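Local coordinates for conserved hypothetical protein (Streptococcus pneumoniae, PDB 2GK4) that is of unproven function but is probably a phosphopantothenoylcysteine synthetase of the CoaB type, acting in coenzyme A biosynthesis, at residues 13-18 against 93-98; 50-55 against 65-70; 86-91 against 155-160; 101-106 against 135-140. All blocks are in the same frame, centred on the assembly; numbering follows the deposited sequence.

How the interactions relate
Following the chain from its N terminus, segment 13-18 is met 75 residues later by 93-98, and interaction 1 closes this long loop. Within the same loop lies the short one closed by interaction 2, between 50-55 and 65-70; the two contacts touch where Ser14 N comes 2.9 Å from Thr69 O, probably hydrogen-bonded. Interaction 3 crosses interaction 1, because 86-91 precedes 93-98 whereas its partner 155-160 comes far later. Interaction 4 begins after interaction 1 has closed and ends before interaction 3 does. Interactions 2 and 3 both belong to the main sheet, their centres about 17 Å apart; interaction 1 leads from there to the two-stranded arm of interaction 4.

Interaction 1: 13-18 against 93-98; sequences TSEAID and AVSDYT
Thr13 and Val94 bring their CA atoms to 5.5 Å and Glu15 and Thr98 theirs to 5.9 Å, but one backbone hydrogen bond joins the segments, from Thr13 N to Ala93 O (3.1 Å). The side chains do the rest. Thr13 places OG1 between its backbone N and carbonyl carbon (chi1 53°), which directs the hydroxyl at Ser95; OG1 and Ser95 OG share a hydrogen bond of 2.6 Å in which either may be the donor. Thr71 of helix 71-81 packs beside both residues. The contact lies where the chain leaves strand 87-90 of the Rossmann-like sheet and enters strand 97-104 of the projecting two-stranded arm, so it ties the start of that arm to strand 14-16 and its hairpin partner 21-25. Glu15 crosses Thr98 at about a right angle. Its chain bends at chi2, and the CG methylene lies against the Ser95 side chain, 3.6 Å from OG, before the carboxylate turns to its two partners. Thr98 OG1 donates to Glu15 OE1 at 2.8 Å, arriving on the anti side and 25° out of the carboxylate plane. The other oxygen, OE2, accepts from the backbone N of Thr71, so a buried carboxylate is held at both oxygens, an arrangement that would tend to favour its ionised form. Beyond the contact, Tyr97 turns away from Thr13 and Glu15, and its OH bonds Asp131 O of the second subunit.

Interaction 2: 50-55 against 65-70; sequences TTKRAL and IREITN
Thr50 is held to the 65-70 segment by both of its backbone polar atoms: Thr50 N donates to Arg66 O at 2.9 Å and Thr50 O accepts from Ile68 N at 2.8 Å. The two nearly straight bonds straddle Glu67, which faces Thr50 as a parallel bridge pair with CA atoms 5.0 Å apart, and Glu67 CA adds a C-H...O contact to Thr50 O. Beyond the bridge pair, a water takes the place of a direct bond, accepting from Lys52 N (2.8 Å) and donating to Ile68 O (2.6 Å). This is the C-terminal end of the outermost parallel pair of the Rossmann-like sheet, strands 45-50 and 63-67, and here the chains part: 50-55 folds into a type I turn from Thr51 to Ala54, while 65-70 runs on to Asn70, the N-cap of helix 71-81. The threonine hydroxyls look inward to the first strand's loop, Thr50 OG1 bonding Ser10 OG and Thr51 OG1 bonding Gly12 N. With OG1 so engaged and anti to the backbone N (chi1 -170°), Thr50 presents its methyl to Ile65, CG2 to CG2 at 3.6 Å. Ile68 lays CG1 against Thr50 O at 3.4 Å and more loosely against Thr51 CG2, and the Ile68 side chain also packs on Leu74 of helix 71-81. On the solvent side, the extended side chain of Glu67 reaches the aliphatic part of Lys52, but the position of its carboxylate is doubtful.

Interaction 3: 86-91 against 155-160; sequences QVLIHS and IHLIGF
Phe160 reaches back from its strand to the end of 86-91. CG lies anti to its carbonyl carbon (chi1 -76°), which carries the ring past the last carbonyl of the neighbouring strand. CB and CG each stand 4.1 Å from His90 O; CD1, at the ring edge, comes to 3.2 Å from that oxygen, which lies near the ring plane, and also nears Ser91 CB. CE1 comes closest of the ring atoms to Ser91 CB (3.6 Å), and Ile89 CG2 meets it in the plane of the ring at 3.9 Å. His90 O is also bonded by a water that accepts from Phe160 N, a bridge where the direct strand bonds have run out. Before it, four backbone hydrogen bonds alternate between the strands, ending with His90 N to Ile158 O at 2.8 Å. On the face of Val87 and Ile89, Ile158 CD1 touches both Val87 CG1 and Ile89 CG1; on the other, Leu88 and Leu157 lie side by side, CD2 to CD1 at 3.7 Å. Helices 30-41 and 145-151 cover these two faces. Strands 87-90 and 156-160, 6° from parallel, are central neighbours in the parallel part of the mixed sheet of an alpha-beta-alpha sandwich, as in Rossmann-type folds.

Interaction 4: 101-106 against 135-140; sequences YMTGLE and VLFLKK
Tyr101, Met102 and Thr103 pair with Phe137, Leu136 and Val135 in an antiparallel ladder that is firm at one end and slack at the other. At the firm end Thr103 and Val135 exchange two backbone bonds, Val135 N to Thr103 O at 2.8 Å and Thr103 N to Val135 O at 3.0 Å. Next, in the non-hydrogen-bonded pair, the CA atoms of Met102 and Leu136 are 4.4 Å apart. Met102, here selenomethionine, bends at chi2 (95°), which brings the selenium back over the neighbouring strand, SE 4.1 Å from Leu136 CB; the position of CE beyond it is doubtful. On the opposite face Val135 CG2 touches Leu105 CD1 at 3.9 Å, where helix 105-110 begins after Gly104. Toward Tyr101 the ladder loosens: Phe137 N still gives Tyr101 O a straight bond, but the return bond from Tyr101 N to Phe137 O is weak, at 3.4 Å. The Phe137 ring turns its edge to Tyr101 O, and its contact with the tyrosine ring is slack; Phe117 stacks on Phe137 and also meets Tyr101, whose OH bonds Glu107. Past Phe137 the side chains of Lys139 and Lys140 are exposed, although the backbone of Lys139 still pairs with Thr98. Strand 133-140 also pairs with a strand of the second subunit through Val135 to Leu138, carrying the sheet across the interface. With backbone bonds fixing the register and hydrocarbon on both faces, the arm is suited to burial between two subunits, consistent with a dimerisation element.

Interaction 1: 13-18 against 93-98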
# COMPACT_ATOMS: atom_id res chain seq x y z
N THR A 13 -0.04 -6.18 -7.02
CA THR A 13 -1.43 -6.15 -6.58
C THR A 13 -1.54 -5.73 -5.11
O THR A 13 -0.59 -5.92 -4.32
CB THR A 13 -2.12 -7.53 -6.75
OG1 THR A 13 -1.35 -8.57 -6.10
CG2 THR A 13 -2.34 -7.87 -8.24
N SER A 14 -2.67 -5.11 -4.77
CA SER A 14 -2.97 -4.67 -3.41
C SER A 14 -4.28 -5.32 -3.01
O SER A 14 -5.27 -5.23 -3.74
CB SER A 14 -3.15 -3.15 -3.35
OG SER A 14 -1.91 -2.46 -3.33
N GLU A 15 -4.29 -5.98 -1.86
CA GLU A 15 -5.50 -6.67 -1.40
C GLU A 15 -6.05 -5.93 -0.16
O GLU A 15 -5.38 -5.86 0.86
CB GLU A 15 -5.15 -8.12 -1.06
CG GLU A 15 -4.47 -8.90 -2.20
CD GLU A 15 -5.38 -9.14 -3.39
OE1 GLU A 15 -6.58 -9.52 -3.18
OE2 GLU A 15 -4.89 -8.96 -4.53
N ALA A 16 -7.26 -5.37 -0.25
CA ALA A 16 -7.81 -4.55 0.84
C ALA A 16 -8.05 -5.36 2.12
O ALA A 16 -8.57 -6.49 2.08
CB ALA A 16 -9.09 -3.84 0.41
N ILE A 17 -7.63 -4.79 3.24
CA ILE A 17 -7.92 -5.35 4.55
C ILE A 17 -9.18 -4.68 5.10
O ILE A 17 -10.11 -5.34 5.59
CB ILE A 17 -6.74 -5.14 5.53
CG1 ILE A 17 -5.57 -6.03 5.13
CG2 ILE A 17 -7.16 -5.47 6.96
CD1 ILE A 17 -4.24 -5.65 5.79
N ASP A 18 -9.20 -3.37 5.01
CA ASP A 18 -10.33 -2.61 5.48
C ASP A 18 -10.39 -1.39 4.60
O ASP A 18 -9.85 -1.40 3.49
CB ASP A 18 -10.18 -2.27 6.97
CG ASP A 18 -8.91 -1.47 7.27
OD1 ASP A 18 -8.59 -0.48 6.56
OD2 ASP A 18 -8.26 -1.83 8.27
N ALA A 93 4.02 -8.32 -9.86
CA ALA A 93 4.10 -9.16 -8.66
C ALA A 93 2.65 -9.41 -8.21
O ALA A 93 1.93 -8.48 -7.79
CB ALA A 93 4.86 -8.43 -7.56
N VAL A 94 2.23 -10.67 -8.26
CA VAL A 94 0.82 -11.01 -8.00
C VAL A 94 0.72 -11.61 -6.62
O VAL A 94 1.44 -12.56 -6.30
CB VAL A 94 0.31 -12.00 -9.08
CG1 VAL A 94 -1.15 -12.45 -8.81
CG2 VAL A 94 0.40 -11.34 -10.44
N SER A 95 -0.18 -11.06 -5.80
CA SER A 95 -0.40 -11.56 -4.44
C SER A 95 -0.67 -13.06 -4.44
O SER A 95 -1.46 -13.56 -5.26
CB SER A 95 -1.57 -10.82 -3.78
OG SER A 95 -1.25 -9.45 -3.70
N ASP A 96 0.01 -13.78 -3.56
CA ASP A 96 -0.31 -15.19 -3.37
C ASP A 96 -1.45 -15.42 -2.40
O ASP A 96 -2.00 -16.52 -2.38
CB ASP A 96 0.90 -15.96 -2.87
CG ASP A 96 1.86 -16.31 -3.98
OD1 ASP A 96 1.41 -16.53 -5.14
OD2 ASP A 96 3.06 -16.37 -3.69
N TYR A 97 -1.73 -14.41 -1.57
CA TYR A 97 -2.77 -14.50 -0.54
C TYR A 97 -3.62 -13.25 -0.49
O TYR A 97 -3.14 -12.13 -0.71
CB TYR A 97 -2.12 -14.73 0.84
CG TYR A 97 -1.41 -16.08 0.90
CD1 TYR A 97 -0.06 -16.18 0.56
CD2 TYR A 97 -2.10 -17.23 1.23
CE1 TYR A 97 0.59 -17.43 0.56
CE2 TYR A 97 -1.47 -18.48 1.22
CZ TYR A 97 -0.12 -18.57 0.89
OH TYR A 97 0.52 -19.82 0.92
N THR A 98 -4.87 -13.45 -0.08
CA THR A 98 -5.80 -12.36 0.10
C THR A 98 -6.53 -12.45 1.45
O THR A 98 -6.87 -13.56 1.90
CB THR A 98 -6.77 -12.32 -1.10
OG1 THR A 98 -7.49 -11.08 -1.08
CG2 THR A 98 -7.71 -13.56 -1.14

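Interaction 2: 50-55 against 65-70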
# COMPACT_ATOMS: atom_id res chain seq x y z
N THR A 50 -1.31 -2.43 -15.25
CA THR A 50 -0.43 -1.97 -14.20
C THR A 50 -1.23 -1.49 -12.97
O THR A 50 -2.44 -1.72 -12.87
CB THR A 50 0.58 -0.94 -14.81
OG1 THR A 50 1.62 -0.63 -13.88
CG2 THR A 50 -0.18 0.34 -15.29
N THR A 51 -0.54 -0.86 -12.02
CA THR A 51 -1.11 -0.62 -10.69
C THR A 51 -0.78 0.80 -10.27
O THR A 51 0.01 1.50 -10.95
CB THR A 51 -0.64 -1.71 -9.66
OG1 THR A 51 0.79 -1.64 -9.46
CG2 THR A 51 -0.98 -3.08 -10.16
N LYS A 52 -1.45 1.26 -9.22
CA LYS A 52 -1.36 2.64 -8.79
C LYS A 52 0.06 3.12 -8.48
O LYS A 52 0.46 4.19 -8.94
CB LYS A 52 -2.29 2.89 -7.59
CG LYS A 52 -2.65 4.35 -7.41
CD LYS A 52 -3.44 4.89 -8.62
CE LYS A 52 -4.29 6.09 -8.22
NZ LYS A 52 -5.49 6.28 -9.10
N ARG A 53 0.82 2.31 -7.74
CA ARG A 53 2.17 2.66 -7.31
C ARG A 53 3.27 2.37 -8.34
O ARG A 53 4.46 2.67 -8.11
CB ARG A 53 2.48 1.92 -5.99
CG ARG A 53 1.41 2.14 -4.91
CD ARG A 53 1.37 0.98 -3.92
NE ARG A 53 2.44 1.05 -2.93
CZ ARG A 53 3.66 0.55 -3.09
NH1 ARG A 53 4.56 0.67 -2.12
NH2 ARG A 53 4.00 -0.08 -4.22
N ALA A 54 2.90 1.77 -9.48
CA ALA A 54 3.89 1.43 -10.49
C ALA A 54 4.41 2.66 -11.24
O ALA A 54 3.65 3.59 -11.49
CB ALA A 54 3.34 0.43 -11.48
N LEU A 55 5.68 2.61 -11.61
CA LEU A 55 6.29 3.59 -12.51
C LEU A 55 5.65 3.45 -13.86
O LEU A 55 5.55 2.36 -14.38
CB LEU A 55 7.80 3.34 -12.62
CG LEU A 55 8.56 3.55 -11.30
CD1 LEU A 55 10.03 3.08 -11.42
CD2 LEU A 55 8.46 5.01 -10.86
N ILE A 65 -3.10 1.92 -21.40
CA ILE A 65 -2.83 1.54 -20.01
C ILE A 65 -4.14 1.23 -19.30
O ILE A 65 -5.12 1.96 -19.46
CB ILE A 65 -2.03 2.66 -19.28
CG1 ILE A 65 -0.66 2.89 -19.94
CG2 ILE A 65 -1.89 2.37 -17.77
CD1 ILE A 65 0.18 3.99 -19.26
N ARG A 66 -4.14 0.14 -18.55
CA ARG A 66 -5.26 -0.16 -17.69
C ARG A 66 -4.72 -0.34 -16.27
O ARG A 66 -3.81 -1.14 -16.04
CB ARG A 66 -5.95 -1.43 -18.17
CG ARG A 66 -6.99 -1.97 -17.16
CD ARG A 66 -8.33 -1.24 -17.26
NE ARG A 66 -8.81 -1.17 -18.64
CZ ARG A 66 -10.05 -0.87 -19.01
NH1 ARG A 66 -10.99 -0.61 -18.10
NH2 ARG A 66 -10.37 -0.83 -20.29
N GLU A 67 -5.25 0.43 -15.33
CA GLU A 67 -4.83 0.31 -13.96
C GLU A 67 -5.79 -0.66 -13.24
O GLU A 67 -7.01 -0.60 -13.44
CB GLU A 67 -4.82 1.68 -13.27
CG GLU A 67 -3.74 1.87 -12.25
CD GLU A 67 -3.36 3.34 -12.04
OE1 GLU A 67 -2.64 3.63 -11.07
OE2 GLU A 67 -3.75 4.21 -12.86
N ILE A 68 -5.22 -1.56 -12.45
CA ILE A 68 -6.01 -2.50 -11.65
C ILE A 68 -5.56 -2.39 -10.21
O ILE A 68 -4.55 -1.74 -9.91
CB ILE A 68 -5.85 -3.95 -12.14
CG1 ILE A 68 -4.39 -4.40 -12.02
CG2 ILE A 68 -6.41 -4.10 -13.57
CD1 ILE A 68 -4.22 -5.88 -11.93
N THR A 69 -6.31 -3.03 -9.32
CA THR A 69 -6.03 -2.93 -7.89
C THR A 69 -5.58 -4.28 -7.35
O THR A 69 -4.43 -4.40 -6.89
CB THR A 69 -7.23 -2.38 -7.10
OG1 THR A 69 -7.53 -1.06 -7.58
CG2 THR A 69 -6.89 -2.28 -5.60
N ASN A 70 -6.44 -5.29 -7.43
CA ASN A 70 -6.20 -6.58 -6.73
C ASN A 70 -6.13 -7.77 -7.68
O ASN A 70 -6.24 -7.61 -8.91
CB ASN A 70 -7.22 -6.81 -5.61
CG ASN A 70 -8.66 -6.94 -6.12
OD1 ASN A 70 -8.91 -7.14 -7.31
ND2 ASN A 70 -9.60 -6.84 -5.20
O HOH W 1 -3.35 -0.36 -8.02

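Interaction 3: 86-91 against 155-160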
# COMPACT_ATOMS: atom_id res chain seq x y z
N GLN A 86 -0.79 -11.35 -28.93
CA GLN A 86 0.04 -12.44 -29.45
C GLN A 86 1.22 -12.79 -28.51
O GLN A 86 1.85 -13.86 -28.60
CB GLN A 86 0.58 -12.08 -30.82
CG GLN A 86 -0.48 -12.07 -31.93
CD GLN A 86 -1.51 -10.98 -31.74
OE1 GLN A 86 -1.18 -9.79 -31.70
NE2 GLN A 86 -2.78 -11.38 -31.59
N VAL A 87 1.49 -11.87 -27.59
CA VAL A 87 2.53 -12.07 -26.58
C VAL A 87 2.04 -11.52 -25.26
O VAL A 87 1.40 -10.47 -25.23
CB VAL A 87 3.84 -11.32 -26.97
CG1 VAL A 87 4.93 -11.49 -25.86
CG2 VAL A 87 4.33 -11.79 -28.32
N LEU A 88 2.33 -12.25 -24.18
CA LEU A 88 2.12 -11.75 -22.80
C LEU A 88 3.47 -11.74 -22.06
O LEU A 88 4.13 -12.77 -21.92
CB LEU A 88 1.09 -12.61 -22.03
CG LEU A 88 1.02 -12.35 -20.52
CD1 LEU A 88 0.64 -10.86 -20.21
CD2 LEU A 88 0.01 -13.29 -19.88
N ILE A 89 3.86 -10.56 -21.56
CA ILE A 89 5.02 -10.42 -20.72
C ILE A 89 4.53 -10.10 -19.34
O ILE A 89 4.12 -8.98 -19.06
CB ILE A 89 6.00 -9.33 -21.24
CG1 ILE A 89 6.43 -9.64 -22.65
CG2 ILE A 89 7.19 -9.17 -20.26
CD1 ILE A 89 7.24 -8.47 -23.33
N HIS A 90 4.50 -11.14 -18.50
CA HIS A 90 3.91 -11.01 -17.19
C HIS A 90 4.97 -10.67 -16.14
O HIS A 90 5.66 -11.56 -15.62
CB HIS A 90 3.16 -12.30 -16.80
CG HIS A 90 2.47 -12.19 -15.48
ND1 HIS A 90 2.58 -13.13 -14.48
CD2 HIS A 90 1.69 -11.19 -14.99
CE1 HIS A 90 1.86 -12.74 -13.44
NE2 HIS A 90 1.32 -11.56 -13.72
N SER A 91 5.10 -9.38 -15.83
CA SER A 91 6.07 -8.99 -14.83
C SER A 91 5.50 -8.46 -13.52
O SER A 91 6.26 -8.17 -12.57
CB SER A 91 7.09 -8.01 -15.42
OG SER A 91 6.63 -6.68 -15.36
N ILE A 155 -0.79 -17.95 -27.73
CA ILE A 155 -0.06 -16.78 -27.22
C ILE A 155 1.37 -17.16 -26.78
O ILE A 155 1.60 -18.28 -26.30
CB ILE A 155 -0.85 -16.05 -26.09
CG1 ILE A 155 -0.37 -14.59 -25.96
CG2 ILE A 155 -0.77 -16.84 -24.76
CD1 ILE A 155 -1.14 -13.79 -24.92
N HIS A 156 2.34 -16.28 -26.99
CA HIS A 156 3.68 -16.51 -26.47
C HIS A 156 3.73 -15.97 -25.04
O HIS A 156 3.58 -14.77 -24.84
CB HIS A 156 4.70 -15.81 -27.37
CG HIS A 156 4.72 -16.37 -28.76
ND1 HIS A 156 5.06 -17.67 -29.03
CD2 HIS A 156 4.38 -15.81 -29.95
CE1 HIS A 156 4.96 -17.89 -30.33
NE2 HIS A 156 4.56 -16.78 -30.91
N LEU A 157 3.89 -16.88 -24.06
CA LEU A 157 3.82 -16.50 -22.65
C LEU A 157 5.21 -16.35 -22.06
O LEU A 157 5.99 -17.31 -22.00
CB LEU A 157 3.05 -17.53 -21.85
CG LEU A 157 3.02 -17.43 -20.33
CD1 LEU A 157 2.54 -16.03 -19.88
CD2 LEU A 157 2.07 -18.56 -19.81
N ILE A 158 5.49 -15.16 -21.56
CA ILE A 158 6.76 -14.89 -20.92
C ILE A 158 6.48 -14.49 -19.50
O ILE A 158 5.71 -13.55 -19.22
CB ILE A 158 7.55 -13.77 -21.66
CG1 ILE A 158 7.89 -14.24 -23.08
CG2 ILE A 158 8.80 -13.44 -20.84
CD1 ILE A 158 8.03 -13.14 -24.11
N GLY A 159 7.08 -15.23 -18.57
CA GLY A 159 6.93 -14.89 -17.15
C GLY A 159 8.26 -14.57 -16.50
O GLY A 159 9.31 -14.62 -17.16
N PHE A 160 8.18 -14.24 -15.20
CA PHE A 160 9.34 -13.92 -14.37
C PHE A 160 9.31 -14.77 -13.13
O PHE A 160 8.26 -15.26 -12.71
CB PHE A 160 9.31 -12.43 -13.97
CG PHE A 160 9.71 -11.51 -15.07
CD1 PHE A 160 8.81 -11.18 -16.08
CD2 PHE A 160 10.99 -10.98 -15.12
CE1 PHE A 160 9.20 -10.34 -17.14
CE2 PHE A 160 11.37 -10.12 -16.15
CZ PHE A 160 10.47 -9.82 -17.17
O HOH W 2 5.65 -13.82 -14.04

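Interaction 4: 101-106 against 135-140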
# COMPACT_ATOMS: atom_id res chain seq x y z
N TYR A 101 -10.26 -12.71 7.09
CA TYR A 101 -10.83 -12.39 8.39
C TYR A 101 -9.77 -11.79 9.29
O TYR A 101 -8.67 -12.33 9.40
CB TYR A 101 -11.39 -13.66 9.02
CG TYR A 101 -12.14 -13.46 10.31
CD1 TYR A 101 -11.64 -13.94 11.51
CD2 TYR A 101 -13.38 -12.82 10.33
CE1 TYR A 101 -12.35 -13.79 12.72
CE2 TYR A 101 -14.11 -12.67 11.53
CZ TYR A 101 -13.57 -13.15 12.72
OH TYR A 101 -14.27 -13.03 13.92
N MSE A 102 -10.11 -10.68 9.93
CA MSE A 102 -9.19 -9.94 10.78
C MSE A 102 -9.81 -9.85 12.17
O MSE A 102 -10.96 -9.43 12.30
CB MSE A 102 -8.99 -8.53 10.22
CG MSE A 102 -8.38 -7.51 11.17
SE MSE A 102 -6.48 -7.39 10.94
CE MSE A 102 -6.00 -8.58 11.97
N THR A 103 -9.08 -10.25 13.19
CA THR A 103 -9.64 -10.28 14.55
C THR A 103 -8.57 -10.03 15.62
O THR A 103 -7.41 -9.85 15.31
CB THR A 103 -10.42 -11.61 14.81
OG1 THR A 103 -11.27 -11.47 15.95
CG2 THR A 103 -9.46 -12.78 15.04
N GLY A 104 -9.00 -10.00 16.89
CA GLY A 104 -8.08 -9.84 18.04
C GLY A 104 -7.44 -11.17 18.42
O GLY A 104 -8.01 -12.24 18.17
N LEU A 105 -6.26 -11.11 19.02
CA LEU A 105 -5.57 -12.33 19.45
C LEU A 105 -6.41 -13.21 20.40
O LEU A 105 -6.34 -14.44 20.32
CB LEU A 105 -4.23 -11.99 20.12
CG LEU A 105 -3.31 -13.17 20.49
CD1 LEU A 105 -2.79 -13.89 19.26
CD2 LEU A 105 -2.14 -12.69 21.37
N GLU A 106 -7.18 -12.57 21.27
CA GLU A 106 -8.01 -13.27 22.25
C GLU A 106 -9.05 -14.21 21.62
O GLU A 106 -9.18 -15.36 22.04
CB GLU A 106 -8.67 -12.27 23.22
CG GLU A 106 -9.09 -10.95 22.56
CD GLU A 106 -8.02 -9.85 22.65
OE1 GLU A 106 -7.87 -9.27 23.76
OE2 GLU A 106 -7.37 -9.55 21.62
N VAL A 135 -4.81 -10.31 14.44
CA VAL A 135 -4.44 -11.49 13.67
C VAL A 135 -5.26 -11.51 12.40
O VAL A 135 -6.49 -11.46 12.46
CB VAL A 135 -4.75 -12.79 14.46
CG1 VAL A 135 -4.31 -14.01 13.68
CG2 VAL A 135 -4.09 -12.76 15.81
N LEU A 136 -4.59 -11.58 11.27
CA LEU A 136 -5.25 -11.62 9.96
C LEU A 136 -5.06 -12.99 9.31
O LEU A 136 -3.92 -13.46 9.20
CB LEU A 136 -4.69 -10.50 9.04
CG LEU A 136 -5.18 -10.53 7.58
CD1 LEU A 136 -6.65 -10.18 7.51
CD2 LEU A 136 -4.32 -9.58 6.70
N PHE A 137 -6.17 -13.62 8.90
CA PHE A 137 -6.15 -14.89 8.17
C PHE A 137 -6.29 -14.58 6.70
O PHE A 137 -7.16 -13.79 6.32
CB PHE A 137 -7.30 -15.80 8.64
CG PHE A 137 -7.17 -16.21 10.10
CD1 PHE A 137 -7.65 -15.38 11.11
CD2 PHE A 137 -6.49 -17.39 10.44
CE1 PHE A 137 -7.50 -15.73 12.47
CE2 PHE A 137 -6.33 -17.76 11.80
CZ PHE A 137 -6.83 -16.93 12.81
N LEU A 138 -5.46 -15.22 5.88
CA LEU A 138 -5.47 -14.98 4.43
C LEU A 138 -5.56 -16.33 3.74
O LEU A 138 -4.96 -17.32 4.22
CB LEU A 138 -4.21 -14.26 4.00
CG LEU A 138 -3.87 -12.91 4.65
CD1 LEU A 138 -3.02 -13.11 5.91
CD2 LEU A 138 -3.17 -12.03 3.64
N LYS A 139 -6.30 -16.37 2.63
CA LYS A 139 -6.35 -17.61 1.80
C LYS A 139 -5.58 -17.41 0.48
O LYS A 139 -5.34 -16.28 0.07
CB LYS A 139 -7.79 -17.98 1.48
CG LYS A 139 -8.49 -17.03 0.49
CD LYS A 139 -9.96 -17.40 0.24
CE LYS A 139 -10.52 -16.63 -0.95
NZ LYS A 139 -12.00 -16.93 -1.10
N LYS A 140 -5.23 -18.51 -0.21
CA LYS A 140 -4.67 -18.40 -1.55
C LYS A 140 -5.54 -17.63 -2.54
O LYS A 140 -6.79 -17.77 -2.59
CB LYS A 140 -4.36 -19.78 -2.12
CG LYS A 140 -3.10 -20.39 -1.58
CD LYS A 140 -2.71 -21.61 -2.41
CE LYS A 140 -1.64 -22.43 -1.69
NZ LYS A 140 -1.59 -23.84 -2.17